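Local atomic coordinates of MxaA (Stigmatella aurantiaca, PDB entry 4W4T), a protein that works as a nonribosomal peptide synthetase in the myxalamid pathway, its terminal NADPH-binding reductase domain, the part here, probably releasing the product by reduction. Residues 53-65 / 75-87. Numbering follows the deposited sequence.
Sequences GALRTILLTGATG and LCRRTDARIYCLV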
loop_
_atom_site.group_PDB
_atom_site.type_symbol
_atom_site.label_atom_id
_atom_site.label_comp_id
_atom_site.label_asym_id
_atom_site.label_seq_id
_atom_site.Cartn_x
_atom_site.Cartn_y
_atom_site.Cartn_z
ATOM N N GLY A 53 1.245 -33.782 35.884
ATOM C CA GLY A 53 2.581 -34.322 35.747
ATOM C C GLY A 53 3.372 -33.639 34.645
ATOM O O GLY A 53 3.028 -32.549 34.188
ATOM N N ALA A 54 4.438 -34.302 34.217
ATOM C CA ALA A 54 5.306 -33.814 33.155
ATOM C C ALA A 54 4.534 -33.643 31.840
ATOM O O ALA A 54 3.703 -34.497 31.497
ATOM C CB ALA A 54 6.476 -34.786 32.962
ATOM N N LEU A 55 4.811 -32.555 31.125
ATOM C CA LEU A 55 4.210 -32.293 29.814
ATOM C C LEU A 55 4.815 -33.195 28.757
ATOM O O LEU A 55 6.026 -33.169 28.531
ATOM C CB LEU A 55 4.407 -30.836 29.386
ATOM C CG LEU A 55 3.718 -29.673 30.110
ATOM C CD1 LEU A 55 4.139 -28.360 29.477
ATOM C CD2 LEU A 55 2.205 -29.807 30.104
ATOM N N ARG A 56 3.964 -33.969 28.088
ATOM C CA ARG A 56 4.424 -34.909 27.078
ATOM C C ARG A 56 4.442 -34.257 25.691
ATOM O O ARG A 56 5.299 -34.551 24.858
ATOM C CB ARG A 56 3.535 -36.162 27.083
ATOM C CG ARG A 56 3.473 -36.906 28.424
ATOM C CD ARG A 56 2.235 -37.795 28.508
ATOM N NE ARG A 56 1.040 -36.966 28.534
ATOM C CZ ARG A 56 -0.198 -37.414 28.704
ATOM N NH1 ARG A 56 -0.447 -38.709 28.892
ATOM N NH2 ARG A 56 -1.193 -36.547 28.706
ATOM N N THR A 57 3.480 -33.367 25.449
ATOM C CA THR A 57 3.281 -32.783 24.125
ATOM C C THR A 57 2.852 -31.331 24.194
ATOM O O THR A 57 2.161 -30.917 25.123
ATOM C CB THR A 57 2.187 -33.515 23.342
ATOM O OG1 THR A 57 0.989 -33.424 24.107
ATOM C CG2 THR A 57 2.541 -34.982 23.122
ATOM N N ILE A 58 3.243 -30.576 23.182
ATOM C CA ILE A 58 2.940 -29.154 23.109
ATOM C C ILE A 58 2.526 -28.776 21.700
ATOM O O ILE A 58 3.164 -29.179 20.726
ATOM C CB ILE A 58 4.168 -28.306 23.540
ATOM C CG1 ILE A 58 4.412 -28.478 25.042
ATOM C CG2 ILE A 58 3.964 -26.853 23.140
ATOM C CD1 ILE A 58 5.695 -27.814 25.576
ATOM N N LEU A 59 1.451 -28.002 21.573
ATOM C CA LEU A 59 1.106 -27.444 20.278
ATOM C C LEU A 59 1.601 -26.002 20.155
ATOM O O LEU A 59 1.263 -25.155 20.977
ATOM C CB LEU A 59 -0.402 -27.483 20.044
ATOM C CG LEU A 59 -0.842 -26.822 18.732
ATOM C CD1 LEU A 59 -0.376 -27.601 17.516
ATOM C CD2 LEU A 59 -2.359 -26.611 18.691
ATOM N N LEU A 60 2.400 -25.744 19.130
ATOM C CA LEU A 60 2.875 -24.390 18.848
ATOM C C LEU A 60 2.244 -23.863 17.572
ATOM O O LEU A 60 2.307 -24.496 16.526
ATOM C CB LEU A 60 4.405 -24.358 18.719
ATOM C CG LEU A 60 5.048 -23.005 18.369
ATOM C CD1 LEU A 60 4.728 -21.947 19.431
ATOM C CD2 LEU A 60 6.562 -23.177 18.194
ATOM N N THR A 61 1.625 -22.695 17.649
ATOM C CA THR A 61 1.229 -22.017 16.434
ATOM C C THR A 61 2.256 -20.916 16.146
ATOM O O THR A 61 2.792 -20.278 17.067
ATOM C CB THR A 61 -0.212 -21.417 16.522
ATOM O OG1 THR A 61 -0.286 -20.446 17.567
ATOM C CG2 THR A 61 -1.234 -22.500 16.804
ATOM N N GLY A 62 2.529 -20.707 14.866
ATOM C CA GLY A 62 3.363 -19.604 14.443
ATOM C C GLY A 62 4.820 -19.988 14.267
ATOM O O GLY A 62 5.678 -19.106 14.211
ATOM N N ALA A 63 5.099 -21.286 14.141
ATOM C CA ALA A 63 6.472 -21.755 13.962
ATOM C C ALA A 63 7.153 -21.229 12.695
ATOM O O ALA A 63 8.385 -21.288 12.588
ATOM C CB ALA A 63 6.515 -23.284 13.970
ATOM N N THR A 64 6.384 -20.721 11.736
ATOM C CA THR A 64 6.987 -20.228 10.499
ATOM C C THR A 64 7.241 -18.714 10.514
ATOM O O THR A 64 7.677 -18.149 9.512
ATOM C CB THR A 64 6.123 -20.567 9.250
ATOM O OG1 THR A 64 4.845 -19.932 9.353
ATOM C CG2 THR A 64 5.919 -22.085 9.113
ATOM N N GLY A 65 6.974 -18.065 11.646
ATOM C CA GLY A 65 7.220 -16.632 11.769
ATOM C C GLY A 65 8.522 -16.340 12.511
ATOM O O GLY A 65 9.297 -17.245 12.783
ATOM N N LEU A 75 11.748 -23.973 23.052
ATOM C CA LEU A 75 10.931 -25.037 23.635
ATOM C C LEU A 75 11.619 -26.405 23.548
ATOM O O LEU A 75 11.495 -27.227 24.457
ATOM C CB LEU A 75 9.555 -25.098 22.940
ATOM C CG LEU A 75 8.555 -24.009 23.358
ATOM C CD1 LEU A 75 7.334 -24.049 22.447
ATOM C CD2 LEU A 75 8.133 -24.143 24.807
ATOM N N CYS A 76 12.334 -26.651 22.456
ATOM C CA CYS A 76 13.094 -27.895 22.339
ATOM C C CYS A 76 14.200 -27.978 23.402
ATOM O O CYS A 76 14.452 -29.048 23.963
ATOM C CB CYS A 76 13.685 -28.027 20.939
ATOM S SG CYS A 76 12.436 -28.278 19.654
ATOM N N ARG A 77 14.827 -26.844 23.711
ATOM C CA ARG A 77 15.923 -26.844 24.675
ATOM C C ARG A 77 15.443 -26.990 26.116
ATOM O O ARG A 77 16.102 -27.634 26.930
ATOM C CB ARG A 77 16.758 -25.567 24.531
ATOM C CG ARG A 77 17.710 -25.601 23.341
ATOM C CD ARG A 77 18.738 -24.480 23.385
ATOM N NE ARG A 77 18.161 -23.200 22.985
ATOM C CZ ARG A 77 17.782 -22.257 23.842
ATOM N NH1 ARG A 77 17.922 -22.451 25.149
ATOM N NH2 ARG A 77 17.257 -21.128 23.389
ATOM N N ARG A 78 14.303 -26.396 26.445
ATOM C CA ARG A 78 13.815 -26.323 27.806
ATOM C C ARG A 78 12.776 -27.308 28.231
ATOM O O ARG A 78 12.367 -27.356 29.368
ATOM C CB ARG A 78 13.289 -24.948 28.071
ATOM C CG ARG A 78 14.181 -23.888 27.509
ATOM C CD ARG A 78 15.040 -23.323 28.565
ATOM N NE ARG A 78 14.254 -22.964 29.709
ATOM C CZ ARG A 78 13.647 -21.806 29.912
ATOM N NH1 ARG A 78 13.702 -20.784 29.041
ATOM N NH2 ARG A 78 12.970 -21.684 31.007
ATOM N N THR A 79 12.310 -28.073 27.287
ATOM C CA THR A 79 11.358 -29.131 27.582
ATOM C C THR A 79 11.823 -30.410 26.909
ATOM O O THR A 79 12.649 -30.367 26.005
ATOM C CB THR A 79 9.944 -28.809 27.068
ATOM O OG1 THR A 79 9.889 -29.094 25.665
ATOM C CG2 THR A 79 9.582 -27.345 27.303
ATOM N N ASP A 80 11.274 -31.545 27.321
ATOM C CA ASP A 80 11.469 -32.762 26.543
ATOM C C ASP A 80 10.136 -33.215 25.943
ATOM O O ASP A 80 9.909 -34.405 25.732
ATOM C CB ASP A 80 12.093 -33.870 27.394
ATOM C CG ASP A 80 11.202 -34.312 28.536
ATOM O OD1 ASP A 80 10.289 -33.552 28.914
ATOM O OD2 ASP A 80 11.419 -35.423 29.065
ATOM N N ALA A 81 9.256 -32.254 25.675
ATOM C CA ALA A 81 7.973 -32.564 25.051
ATOM C C ALA A 81 8.127 -32.612 23.533
ATOM O O ALA A 81 8.995 -31.959 22.976
ATOM C CB ALA A 81 6.921 -31.540 25.451
ATOM N N ARG A 82 7.297 -33.404 22.865
ATOM C CA ARG A 82 7.240 -33.338 21.413
ATOM C C ARG A 82 6.487 -32.061 21.053
ATOM O O ARG A 82 5.470 -31.758 21.666
ATOM C CB ARG A 82 6.564 -34.586 20.830
ATOM C CG ARG A 82 7.395 -35.857 21.059
ATOM C CD ARG A 82 6.858 -37.064 20.327
ATOM N NE ARG A 82 5.513 -37.407 20.771
ATOM C CZ ARG A 82 4.436 -37.314 20.005
ATOM N NH1 ARG A 82 4.551 -36.903 18.747
ATOM N NH2 ARG A 82 3.247 -37.642 20.492
ATOM N N ILE A 83 7.007 -31.303 20.101
ATOM C CA ILE A 83 6.416 -30.013 19.758
ATOM C C ILE A 83 5.648 -30.114 18.451
ATOM O O ILE A 83 6.234 -30.090 17.370
ATOM C CB ILE A 83 7.478 -28.883 19.625
ATOM C CG1 ILE A 83 8.505 -28.923 20.772
ATOM C CG2 ILE A 83 6.785 -27.514 19.520
ATOM C CD1 ILE A 83 7.922 -28.708 22.159
ATOM N N TYR A 84 4.329 -30.218 18.563
ATOM C CA TYR A 84 3.457 -30.179 17.401
ATOM C C TYR A 84 3.390 -28.755 16.868
ATOM O O TYR A 84 3.092 -27.836 17.622
ATOM C CB TYR A 84 2.056 -30.675 17.756
ATOM C CG TYR A 84 1.986 -32.157 18.051
ATOM C CD1 TYR A 84 2.487 -32.683 19.238
ATOM C CD2 TYR A 84 1.406 -33.030 17.141
ATOM C CE1 TYR A 84 2.416 -34.052 19.503
ATOM C CE2 TYR A 84 1.331 -34.392 17.397
ATOM C CZ TYR A 84 1.835 -34.896 18.573
ATOM O OH TYR A 84 1.744 -36.254 18.809
ATOM N N CYS A 85 3.656 -28.588 15.579
ATOM C CA CYS A 85 3.672 -27.269 14.958
ATOM C C CYS A 85 2.656 -27.119 13.835
ATOM O O CYS A 85 2.789 -27.727 12.787
ATOM C CB CYS A 85 5.063 -26.957 14.415
ATOM S SG CYS A 85 6.312 -26.867 15.697
ATOM N N LEU A 86 1.663 -26.268 14.050
ATOM C CA LEU A 86 0.649 -26.021 13.036
ATOM C C LEU A 86 1.280 -25.299 11.847
ATOM O O LEU A 86 1.947 -24.281 12.022
ATOM C CB LEU A 86 -0.499 -25.196 13.627
ATOM C CG LEU A 86 -1.750 -25.059 12.762
ATOM C CD1 LEU A 86 -2.525 -26.369 12.758
ATOM C CD2 LEU A 86 -2.603 -23.923 13.284
ATOM N N VAL A 87 1.085 -25.826 10.643
ATOM C CA VAL A 87 1.716 -25.259 9.464
ATOM C C VAL A 87 0.894 -25.524 8.206
ATOM O O VAL A 87 0.406 -26.637 7.998
ATOM C CB VAL A 87 3.157 -25.825 9.279
ATOM C CG1 VAL A 87 3.126 -27.364 9.188
ATOM C CG2 VAL A 87 3.835 -25.219 8.061
HETATM O O HOH W 1 3.459 -23.664 14.067
HETATM O O HOH W 2 2.022 -21.794 11.943
#
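Leu60 O is gripped by two donors, the backbone N of Leu86 at 3.1 Å and a water molecule that donates a hydrogen bond to it at 2.8 Å. The same water donates to Leu86 O and accepts from Ala63 N, so it ties the end of strand 82-87 to the turn from Gly62 to Gly65 where the paired strands part. Upstream the two strands run parallel, and the bonds alternate: Ile58 N and Leu60 N give to Arg82 O and Tyr84 O, while Arg82 N and Tyr84 N give to Arg56 O and Ile58 O. The bond from Leu60 N to Tyr84 O is nearly straight, 175° at the hydrogen.

Tyr84 turns its ring edge to the neighbouring strand, with CE1 3.7 Å from Thr57 CG2 and Ile58 O in the ring plane. Its hydroxyl takes a bond from Arg82 NH2 at 2.6 Å, made possible by a bend in the arginine chain at chi3 (-62°), which also lays NH2 alongside the Thr57 methyl. With an alanine in place of Tyr84, the Arg82 guanidinium would probably lose this acceptor and be set freer to turn, and a gap would be likely to open beside Thr57 CG2. On the other face, Ile58 CD1 reaches the methyl of Ala81 at 3.9 Å, Ile83 CD1 lies against Ile58 CB, and Ile83 CG2 against Leu60 CB.

This is the first beta-alpha-beta unit of the Rossmann fold; Thr64 and Gly65, in the turn leading into helix 66-78, belong to the NADPH site. That helix covers the face bearing Leu60, Ile83 and Cys85 through Leu72, while strands 145-148 and 117-121 flank the pair, continuing the parallel sheet beyond 57-61 and 82-87 respectively.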